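Local coordinates for protein fatty acid synthase 1, isoform A (PDB 6FN6) that probably makes long-chain saturated fatty acids from acetyl-CoA and malonyl-CoA with NADPH, this chain being its dehydratase, enoylreductase and ketoreductase region, at residues I26-I30 and A249-P253; E137-Y143 and I182-R188; L129-Y135 and F149-S155. All blocks are in the same frame, centred on the assembly; numbering follows the deposited sequence.

Contact 1: residues I26-I30 and A249-P253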
loop_
_atom_site.group_PDB
_atom_site.type_symbol
_atom_site.label_atom_id
_atom_site.label_comp_id
_atom_site.label_asym_id
_atom_site.label_seq_id
_atom_site.Cartn_x
_atom_site.Cartn_y
_atom_site.Cartn_z
ATOM N N ILE A 26 32.366 -4.161 9.699
ATOM C CA ILE A 26 31.832 -4.833 8.521
ATOM C C ILE A 26 32.578 -4.354 7.289
ATOM O O ILE A 26 32.555 -3.167 6.963
ATOM C CB ILE A 26 30.316 -4.585 8.357
ATOM C CG1 ILE A 26 29.555 -4.933 9.640
ATOM C CG2 ILE A 26 29.772 -5.370 7.167
ATOM C CD1 ILE A 26 29.560 -6.399 9.993
ATOM N N ASP A 27 33.227 -5.286 6.598
ATOM C CA ASP A 27 33.927 -4.977 5.358
ATOM C C ASP A 27 34.925 -3.836 5.556
ATOM O O ASP A 27 34.996 -2.914 4.744
ATOM C CB ASP A 27 32.918 -4.617 4.264
ATOM C CG ASP A 27 33.517 -4.677 2.870
ATOM O OD1 ASP A 27 34.676 -5.121 2.735
ATOM O OD2 ASP A 27 32.825 -4.291 1.905
ATOM N N GLY A 28 35.694 -3.905 6.639
ATOM C CA GLY A 28 36.761 -2.950 6.885
ATOM C C GLY A 28 36.318 -1.599 7.409
ATOM O O GLY A 28 37.077 -0.631 7.368
ATOM N N ARG A 29 35.089 -1.524 7.905
ATOM C CA ARG A 29 34.585 -0.284 8.480
ATOM C C ARG A 29 33.630 -0.548 9.644
ATOM O O ARG A 29 32.934 -1.565 9.674
ATOM C CB ARG A 29 33.892 0.551 7.393
ATOM C CG ARG A 29 33.104 -0.272 6.372
ATOM C CD ARG A 29 32.554 0.576 5.229
ATOM N NE ARG A 29 31.942 -0.260 4.193
ATOM C CZ ARG A 29 30.658 -0.614 4.149
ATOM N NH1 ARG A 29 29.810 -0.204 5.084
ATOM N NH2 ARG A 29 30.220 -1.382 3.159
ATOM N N ILE A 30 33.619 0.368 10.609
ATOM C CA ILE A 30 32.752 0.242 11.775
ATOM C C ILE A 30 31.337 0.669 11.397
ATOM O O ILE A 30 31.125 1.785 10.920
ATOM C CB ILE A 30 33.278 1.075 12.963
ATOM C CG1 ILE A 30 34.684 0.614 13.357
ATOM C CG2 ILE A 30 32.325 0.974 14.156
ATOM C CD1 ILE A 30 35.380 1.522 14.357
ATOM N N ALA A 249 24.797 -6.483 0.406
ATOM C CA ALA A 249 25.404 -5.157 0.471
ATOM C C ALA A 249 26.575 -5.005 -0.494
ATOM O O ALA A 249 27.157 -5.991 -0.945
ATOM C CB ALA A 249 25.863 -4.864 1.892
ATOM N N GLN A 250 26.880 -3.756 -0.834
ATOM C CA GLN A 250 28.008 -3.428 -1.700
ATOM C C GLN A 250 29.335 -3.645 -0.983
ATOM O O GLN A 250 29.500 -3.245 0.170
ATOM C CB GLN A 250 27.923 -1.976 -2.178
ATOM C CG GLN A 250 26.646 -1.619 -2.918
ATOM C CD GLN A 250 26.580 -0.145 -3.277
ATOM O OE1 GLN A 250 27.509 0.614 -2.998
ATOM N NE2 GLN A 250 25.484 0.265 -3.902
ATOM N N ARG A 251 30.282 -4.271 -1.670
ATOM C CA ARG A 251 31.618 -4.458 -1.122
ATOM C C ARG A 251 32.526 -3.347 -1.634
ATOM O O ARG A 251 32.546 -3.053 -2.828
ATOM C CB ARG A 251 32.183 -5.828 -1.502
ATOM C CG ARG A 251 31.386 -7.005 -0.965
ATOM C CD ARG A 251 31.423 -7.078 0.556
ATOM N NE ARG A 251 32.774 -7.283 1.071
ATOM C CZ ARG A 251 33.354 -8.473 1.212
ATOM N NH1 ARG A 251 32.708 -9.580 0.870
ATOM N NH2 ARG A 251 34.587 -8.556 1.693
ATOM N N ARG A 252 33.274 -2.731 -0.723
ATOM C CA ARG A 252 34.150 -1.622 -1.080
ATOM C C ARG A 252 35.119 -2.088 -2.158
ATOM O O ARG A 252 35.533 -3.248 -2.160
ATOM C CB ARG A 252 34.925 -1.100 0.133
ATOM C CG ARG A 252 34.063 -0.715 1.321
ATOM C CD ARG A 252 34.916 -0.456 2.555
ATOM N NE ARG A 252 35.726 0.751 2.410
ATOM C CZ ARG A 252 36.737 1.076 3.208
ATOM N NH1 ARG A 252 37.072 0.289 4.222
ATOM N NH2 ARG A 252 37.410 2.199 2.997
ATOM N N PRO A 253 35.486 -1.190 -3.084
ATOM C CA PRO A 253 36.458 -1.630 -4.086
ATOM C C PRO A 253 37.810 -1.867 -3.435
ATOM O O PRO A 253 38.616 -0.946 -3.305
ATOM C CB PRO A 253 36.502 -0.461 -5.070
ATOM C CG PRO A 253 36.150 0.732 -4.245
ATOM C CD PRO A 253 35.179 0.247 -3.199
#

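Contact 2: residues E137-Y143 and I182-R188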
loop_
_atom_site.group_PDB
_atom_site.type_symbol
_atom_site.label_atom_id
_atom_site.label_comp_id
_atom_site.label_asym_id
_atom_site.label_seq_id
_atom_site.Cartn_x
_atom_site.Cartn_y
_atom_site.Cartn_z
ATOM N N GLU A 137 34.232 -18.556 8.957
ATOM C CA GLU A 137 33.226 -18.564 7.898
ATOM C C GLU A 137 32.769 -17.140 7.590
ATOM O O GLU A 137 32.743 -16.720 6.433
ATOM C CB GLU A 137 32.030 -19.434 8.308
ATOM C CG GLU A 137 30.778 -19.274 7.448
ATOM C CD GLU A 137 31.000 -19.695 6.008
ATOM O OE1 GLU A 137 32.009 -20.383 5.737
ATOM O OE2 GLU A 137 30.166 -19.344 5.148
ATOM N N LEU A 138 32.406 -16.406 8.637
ATOM C CA LEU A 138 31.890 -15.052 8.488
ATOM C C LEU A 138 32.933 -14.099 7.903
ATOM O O LEU A 138 32.605 -13.248 7.077
ATOM C CB LEU A 138 31.401 -14.526 9.839
ATOM C CG LEU A 138 30.221 -15.275 10.465
ATOM C CD1 LEU A 138 29.926 -14.738 11.849
ATOM C CD2 LEU A 138 28.982 -15.182 9.594
ATOM N N ARG A 139 34.182 -14.232 8.344
ATOM C CA ARG A 139 35.274 -13.405 7.829
ATOM C C ARG A 139 35.336 -13.452 6.308
ATOM O O ARG A 139 35.503 -12.426 5.652
ATOM C CB ARG A 139 36.621 -13.851 8.406
ATOM C CG ARG A 139 37.021 -13.142 9.695
ATOM C CD ARG A 139 38.520 -13.244 9.951
ATOM N NE ARG A 139 38.989 -14.629 9.989
ATOM C CZ ARG A 139 38.974 -15.403 11.070
ATOM N NH1 ARG A 139 38.503 -14.945 12.224
ATOM N NH2 ARG A 139 39.426 -16.648 10.996
ATOM N N LEU A 140 35.201 -14.649 5.751
ATOM C CA LEU A 140 35.275 -14.822 4.307
ATOM C C LEU A 140 34.145 -14.089 3.604
ATOM O O LEU A 140 34.263 -13.733 2.430
ATOM C CB LEU A 140 35.237 -16.305 3.936
ATOM C CG LEU A 140 36.597 -16.985 3.780
ATOM C CD1 LEU A 140 37.400 -16.928 5.071
ATOM C CD2 LEU A 140 36.398 -18.420 3.332
ATOM N N ARG A 141 33.044 -13.875 4.317
ATOM C CA ARG A 141 31.891 -13.202 3.737
ATOM C C ARG A 141 31.996 -11.680 3.813
ATOM O O ARG A 141 31.290 -10.976 3.096
ATOM C CB ARG A 141 30.615 -13.660 4.431
ATOM C CG ARG A 141 30.371 -15.156 4.347
ATOM C CD ARG A 141 28.914 -15.472 4.626
ATOM N NE ARG A 141 28.689 -16.861 5.006
ATOM C CZ ARG A 141 27.485 -17.406 5.155
ATOM N NH1 ARG A 141 26.390 -16.683 4.944
ATOM N NH2 ARG A 141 27.371 -18.679 5.508
ATOM N N GLY A 142 32.879 -11.179 4.670
ATOM C CA GLY A 142 33.064 -9.746 4.818
ATOM C C GLY A 142 32.894 -9.230 6.236
ATOM O O GLY A 142 33.296 -8.105 6.541
ATOM N N TYR A 143 32.288 -10.039 7.101
ATOM C CA TYR A 143 32.089 -9.651 8.493
ATOM C C TYR A 143 33.391 -9.744 9.279
ATOM O O TYR A 143 33.975 -10.821 9.400
ATOM C CB TYR A 143 31.037 -10.534 9.162
ATOM C CG TYR A 143 29.719 -10.617 8.433
ATOM C CD1 TYR A 143 28.714 -9.685 8.663
ATOM C CD2 TYR A 143 29.471 -11.636 7.526
ATOM C CE1 TYR A 143 27.503 -9.762 8.001
ATOM C CE2 TYR A 143 28.265 -11.722 6.860
ATOM C CZ TYR A 143 27.282 -10.785 7.101
ATOM O OH TYR A 143 26.081 -10.873 6.432
ATOM N N ILE A 182 22.338 -15.364 9.743
ATOM C CA ILE A 182 23.067 -15.181 8.498
ATOM C C ILE A 182 23.876 -16.435 8.178
ATOM O O ILE A 182 24.139 -16.725 7.010
ATOM C CB ILE A 182 23.966 -13.926 8.574
ATOM C CG1 ILE A 182 23.104 -12.661 8.573
ATOM C CG2 ILE A 182 24.951 -13.884 7.409
ATOM C CD1 ILE A 182 23.841 -11.402 9.003
ATOM N N LEU A 183 24.256 -17.182 9.213
ATOM C CA LEU A 183 25.018 -18.416 9.030
ATOM C C LEU A 183 24.265 -19.413 8.164
ATOM O O LEU A 183 24.843 -20.050 7.286
ATOM C CB LEU A 183 25.330 -19.068 10.377
ATOM C CG LEU A 183 26.638 -18.748 11.097
ATOM C CD1 LEU A 183 26.756 -19.636 12.323
ATOM C CD2 LEU A 183 27.852 -18.919 10.196
ATOM N N SER A 184 22.970 -19.551 8.425
ATOM C CA SER A 184 22.143 -20.538 7.740
ATOM C C SER A 184 21.989 -20.227 6.249
ATOM O O SER A 184 21.679 -21.114 5.455
ATOM C CB SER A 184 20.768 -20.617 8.407
ATOM O OG SER A 184 20.151 -19.343 8.452
ATOM N N LYS A 185 22.210 -18.971 5.872
ATOM C CA LYS A 185 22.101 -18.573 4.473
ATOM C C LYS A 185 23.155 -19.282 3.629
ATOM O O LYS A 185 24.326 -19.341 3.996
ATOM C CB LYS A 185 22.235 -17.056 4.333
ATOM C CG LYS A 185 21.005 -16.290 4.792
ATOM C CD LYS A 185 21.186 -14.791 4.633
ATOM C CE LYS A 185 19.868 -14.047 4.795
ATOM N NZ LYS A 185 18.948 -14.280 3.646
ATOM N N ASN A 186 22.724 -19.823 2.493
ATOM C CA ASN A 186 23.579 -20.666 1.667
ATOM C C ASN A 186 24.628 -19.847 0.918
ATOM O O ASN A 186 25.791 -20.242 0.835
ATOM C CB ASN A 186 22.729 -21.462 0.676
ATOM C CG ASN A 186 23.491 -22.611 0.048
ATOM O OD1 ASN A 186 24.722 -22.617 0.025
ATOM N ND2 ASN A 186 22.761 -23.600 -0.455
ATOM N N LEU A 187 24.213 -18.711 0.366
ATOM C CA LEU A 187 25.128 -17.851 -0.373
ATOM C C LEU A 187 26.132 -17.210 0.584
ATOM O O LEU A 187 25.752 -16.569 1.563
ATOM C CB LEU A 187 24.351 -16.777 -1.139
ATOM C CG LEU A 187 25.143 -15.901 -2.113
ATOM C CD1 LEU A 187 25.721 -16.725 -3.256
ATOM C CD2 LEU A 187 24.265 -14.783 -2.653
ATOM N N ARG A 188 27.415 -17.384 0.289
ATOM C CA ARG A 188 28.484 -16.896 1.154
ATOM C C ARG A 188 28.900 -15.480 0.786
ATOM O O ARG A 188 30.034 -15.248 0.373
ATOM C CB ARG A 188 29.694 -17.824 1.077
ATOM C CG ARG A 188 29.373 -19.292 1.294
ATOM C CD ARG A 188 30.616 -20.147 1.112
ATOM N NE ARG A 188 31.577 -19.975 2.198
ATOM C CZ ARG A 188 32.830 -20.419 2.165
ATOM N NH1 ARG A 188 33.280 -21.060 1.095
ATOM N NH2 ARG A 188 33.636 -20.218 3.198
#

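Contact 3: residues L129-Y135 and F149-S155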
loop_
_atom_site.group_PDB
_atom_site.type_symbol
_atom_site.label_atom_id
_atom_site.label_comp_id
_atom_site.label_asym_id
_atom_site.label_seq_id
_atom_site.Cartn_x
_atom_site.Cartn_y
_atom_site.Cartn_z
ATOM N N LEU A 129 30.015 -26.408 14.639
ATOM C CA LEU A 129 30.977 -25.330 14.490
ATOM C C LEU A 129 31.324 -24.748 15.853
ATOM O O LEU A 129 30.446 -24.532 16.689
ATOM C CB LEU A 129 30.426 -24.231 13.577
ATOM C CG LEU A 129 29.927 -24.658 12.195
ATOM C CD1 LEU A 129 29.211 -23.502 11.502
ATOM C CD2 LEU A 129 31.078 -25.148 11.346
ATOM N N GLY A 130 32.612 -24.515 16.078
ATOM C CA GLY A 130 33.059 -23.802 17.258
ATOM C C GLY A 130 33.069 -22.309 17.005
ATOM O O GLY A 130 32.806 -21.860 15.890
ATOM N N THR A 131 33.389 -21.535 18.035
ATOM C CA THR A 131 33.432 -20.086 17.900
ATOM C C THR A 131 34.384 -19.666 16.781
ATOM O O THR A 131 34.072 -18.770 16.002
ATOM C CB THR A 131 33.858 -19.408 19.221
ATOM O OG1 THR A 131 34.015 -18.001 19.009
ATOM C CG2 THR A 131 35.169 -19.991 19.750
ATOM N N ASN A 132 35.528 -20.332 16.681
ATOM C CA ASN A 132 36.520 -19.983 15.668
ATOM C C ASN A 132 36.079 -20.424 14.275
ATOM O O ASN A 132 36.345 -19.738 13.289
ATOM C CB ASN A 132 37.875 -20.601 16.015
ATOM C CG ASN A 132 38.520 -19.949 17.223
ATOM O OD1 ASN A 132 38.420 -18.734 17.415
ATOM N ND2 ASN A 132 39.184 -20.752 18.048
ATOM N N ASP A 133 35.407 -21.569 14.196
ATOM C CA ASP A 133 34.862 -22.043 12.927
ATOM C C ASP A 133 33.842 -21.053 12.381
ATOM O O ASP A 133 33.874 -20.693 11.206
ATOM C CB ASP A 133 34.206 -23.417 13.089
ATOM C CG ASP A 133 35.182 -24.482 13.533
ATOM O OD1 ASP A 133 36.349 -24.443 13.087
ATOM O OD2 ASP A 133 34.778 -25.362 14.321
ATOM N N VAL A 134 32.928 -20.628 13.247
ATOM C CA VAL A 134 31.857 -19.720 12.864
ATOM C C VAL A 134 32.413 -18.429 12.281
ATOM O O VAL A 134 31.974 -17.980 11.226
ATOM C CB VAL A 134 30.939 -19.425 14.065
ATOM C CG1 VAL A 134 30.032 -18.230 13.781
ATOM C CG2 VAL A 134 30.121 -20.649 14.418
ATOM N N TYR A 135 33.368 -17.822 12.974
ATOM C CA TYR A 135 33.823 -16.493 12.601
ATOM C C TYR A 135 34.885 -16.543 11.504
ATOM O O TYR A 135 35.184 -15.528 10.876
ATOM C CB TYR A 135 34.329 -15.746 13.836
ATOM C CG TYR A 135 33.182 -15.317 14.724
ATOM C CD1 TYR A 135 32.405 -14.214 14.395
ATOM C CD2 TYR A 135 32.856 -16.029 15.867
ATOM C CE1 TYR A 135 31.344 -13.827 15.188
ATOM C CE2 TYR A 135 31.801 -15.650 16.667
ATOM C CZ TYR A 135 31.044 -14.551 16.321
ATOM O OH TYR A 135 29.992 -14.165 17.119
ATOM N N PHE A 149 31.355 -8.828 20.233
ATOM C CA PHE A 149 30.511 -9.165 19.090
ATOM C C PHE A 149 30.860 -10.549 18.551
ATOM O O PHE A 149 30.168 -11.074 17.679
ATOM C CB PHE A 149 30.644 -8.116 17.982
ATOM C CG PHE A 149 29.821 -6.879 18.214
ATOM C CD1 PHE A 149 28.523 -6.800 17.737
ATOM C CD2 PHE A 149 30.341 -5.798 18.904
ATOM C CE1 PHE A 149 27.758 -5.668 17.945
ATOM C CE2 PHE A 149 29.581 -4.663 19.115
ATOM C CZ PHE A 149 28.287 -4.599 18.635
ATOM N N ARG A 150 31.942 -11.132 19.058
ATOM C CA ARG A 150 32.259 -12.521 18.761
ATOM C C ARG A 150 31.582 -13.408 19.803
ATOM O O ARG A 150 32.243 -14.156 20.523
ATOM C CB ARG A 150 33.774 -12.746 18.743
ATOM C CG ARG A 150 34.434 -12.368 17.422
ATOM C CD ARG A 150 35.949 -12.462 17.499
ATOM N NE ARG A 150 36.419 -13.829 17.708
ATOM C CZ ARG A 150 36.918 -14.614 16.754
ATOM N NH1 ARG A 150 37.019 -14.188 15.500
ATOM N NH2 ARG A 150 37.320 -15.840 17.058
ATOM N N GLY A 151 30.256 -13.320 19.870
ATOM C CA GLY A 151 29.496 -13.934 20.945
ATOM C C GLY A 151 28.869 -15.282 20.641
ATOM O O GLY A 151 28.238 -15.881 21.512
ATOM N N ILE A 152 29.016 -15.753 19.408
ATOM C CA ILE A 152 28.563 -17.097 19.064
ATOM C C ILE A 152 29.587 -18.109 19.565
ATOM O O ILE A 152 30.639 -18.300 18.954
ATOM C CB ILE A 152 28.336 -17.251 17.552
ATOM C CG1 ILE A 152 27.274 -16.256 17.075
ATOM C CG2 ILE A 152 27.916 -18.682 17.226
ATOM C CD1 ILE A 152 27.090 -16.207 15.565
ATOM N N VAL A 153 29.271 -18.749 20.686
ATOM C CA VAL A 153 30.131 -19.781 21.254
ATOM C C VAL A 153 30.006 -21.070 20.446
ATOM O O VAL A 153 30.989 -21.786 20.254
ATOM C CB VAL A 153 29.808 -20.044 22.741
ATOM C CG1 VAL A 153 30.229 -18.853 23.595
ATOM C CG2 VAL A 153 28.334 -20.340 22.936
ATOM N N ARG A 154 28.795 -21.366 19.984
ATOM C CA ARG A 154 28.522 -22.643 19.335
ATOM C C ARG A 154 27.382 -22.584 18.316
ATOM O O ARG A 154 26.443 -21.802 18.454
ATOM C CB ARG A 154 28.198 -23.683 20.410
ATOM C CG ARG A 154 28.072 -25.114 19.913
ATOM C CD ARG A 154 28.185 -26.119 21.058
ATOM N NE ARG A 154 29.477 -26.036 21.742
ATOM C CZ ARG A 154 29.684 -25.459 22.925
ATOM N NH1 ARG A 154 28.689 -24.887 23.593
ATOM N NH2 ARG A 154 30.905 -25.453 23.441
ATOM N N SER A 155 27.492 -23.419 17.288
ATOM C CA SER A 155 26.445 -23.573 16.283
ATOM C C SER A 155 26.564 -24.929 15.603
ATOM O O SER A 155 27.669 -25.421 15.380
ATOM C CB SER A 155 26.525 -22.464 15.235
ATOM O OG SER A 155 25.705 -22.768 14.118
#

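Contact 1: residues I26-I30 and A249-P253
With chi1 at -163°, Asp-27 swings CG away from its own backbone N and holds its carboxylate out to Arg-251 and Arg-252. Arg-251 meets it by folding. Its chain is bent at chi2 (-65°) and chi3 (-63°), which curls NE back onto the acid. Asp-27 OD2 and Arg-251 NE form a salt bridge at 3.1 Å. The two flat groups stand nearly perpendicular, so this is not a side-by-side pairing of two oxygens with two nitrogens. OD2 of Asp-27 also accepts the backbone N of Arg-252 at 3.1 Å, on the syn side and somewhat out of the carboxylate plane. One oxygen thus holds a side chain and a main-chain N-H of the same loop.

The side chains of Arg-29 and Arg-252 run alongside each other, pointing opposite ways. Arg-252 CD lies 3.4 Å from Arg-29 NE, at the edge of the Arg-29 guanidinium. The two NE atoms are 4.3 Å apart, and the nearby carboxylate of Asp-27 probably offsets their like charges. Gln-250 O approaches the same guanidinium at its edge, 3.6 Å from Arg-29 NH2.

The 26-30 side is a tight turn. Ile-26 N bonds to Arg-29 O and Arg-29 N bonds back to Ile-26 O. Asp-27 and Gly-28, both with positive phi, make the corner of a type I' beta hairpin. Asp-144 accepts the N-H of Gly-28. His-24, the predicted proton acceptor, belongs to the first hairpin strand. The contact joins this hairpin of the N-terminal hotdog fold to the exit loop of the C-terminal one, within the double-hotdog dehydratase domain.

Contact 2: residues E137-Y143 and I182-R188
Glu-137, Arg-141 and Arg-188 form a salt-bridge network in the C-terminal hotdog fold, where helix 131-141 meets the end of helix 170-183. Arg-141 grips OE2 of Glu-137 side-on. Its NE and NH2 both donate to that one oxygen, NE at 2.9 Å. They reach the anti side of the carboxylate, and OE2 lies in the guanidinium plane. Arg-188 adds a salt bridge of two weak bonds, from NH2 to Glu-137 OE1 at 3.0 Å and from NE to OE2; its NH2 also bonds to Tyr-964 OH. Arg-971 on helix 963-974 also bridges to OE2, so the acid faces three arginines.

The chain of Arg-141 is extended (chi3 -160°), which carries its far nitrogens to the carbonyls of the other segment. All these bonds are weak: NH1 to Ile-182 O at 3.1 Å, NH2 to Leu-183 O at 3.4 Å, and NH2 to Lys-185 O. The positive group probably suits the carbonyls at this helix end. A leucine in place of Arg-141 would probably cost the carbonyls of Ile-182, Leu-183 and Lys-185 their weak side-chain donors and leave Glu-137 with one counter-charge fewer.

Gly-142 ends helix 131-141 in a Schellman motif, with Tyr-143 N bonded to Leu-138 O. The hydroxyl of Tyr-143 is satisfied by Tyr-191 O, and Ile-182 CG2 packs beside it. Leu-183 lies across Leu-138, their CD2 methyls 4.0 Å apart.

Contact 3: residues L129-Y135 and F149-S155
Tyr-135 pushes its hydroxyl into the turn before strand 152-155, where Ile-152 N donates to OH at 3.0 Å and 169°. This lies in the C-terminal hotdog fold, where the first turn of helix 131-141, residues 131-135, runs at 89° to strand 152-155. Ile-152 N sits at the ring's edge, in its plane. Gln-179 on helix 170-183 also bonds to the hydroxyl.

Both faces of the Tyr-135 ring are packed. Arg-150, the centre of an inverse gamma turn, makes a CH-pi contact from CG, 4.0 Å from the centroid and 5° off the normal. A bend at chi3 brings its guanidinium back along the tyrosine, with NH1 3.5 Å from Tyr-135 CB. Asn-132 OD1 lies at the guanidinium edge, 3.1 Å from Arg-150 NH2. On the opposite face Val-134 CG1 sits toward the rim, and it also touches Ile-152 CD1 at 4.0 Å. Nearby, Phe-149 packs on His-24 and Asp-175, the predicted catalytic pair.

Before the helix, Leu-129 and Ser-155 form an antiparallel hydrogen-bonded pair. Val-153 and Arg-154 make a classic beta bulge against Lys-163 on the next strand. Gly-130 is the N-cap of the helix, and its N donates to Asp-133 OD2 at 2.9 Å.

In the fold
Contact 1 is a surface contact, contact 2 is buried and contact 3 is partly buried. Contacts 2 and 3 share helix 131-141: contact 3 uses its start, contact 2 its end. Leu-183 of contact 2 packs on Val-134 and Ser-155 of contact 3. Contact 1 touches contact 2, with Asp-27 N probably bonded to Gly-142 O and Ile-26 packed on Tyr-143. Contacts 1 and 3 do not touch. Contact 1 links the two hotdog folds mainly by charge. Contacts 2 and 3 lie within the C-terminal one. Charge also matters in buried contact 2, though leucines pack beside it, while contact 3 combines strand pairing with aromatic packing.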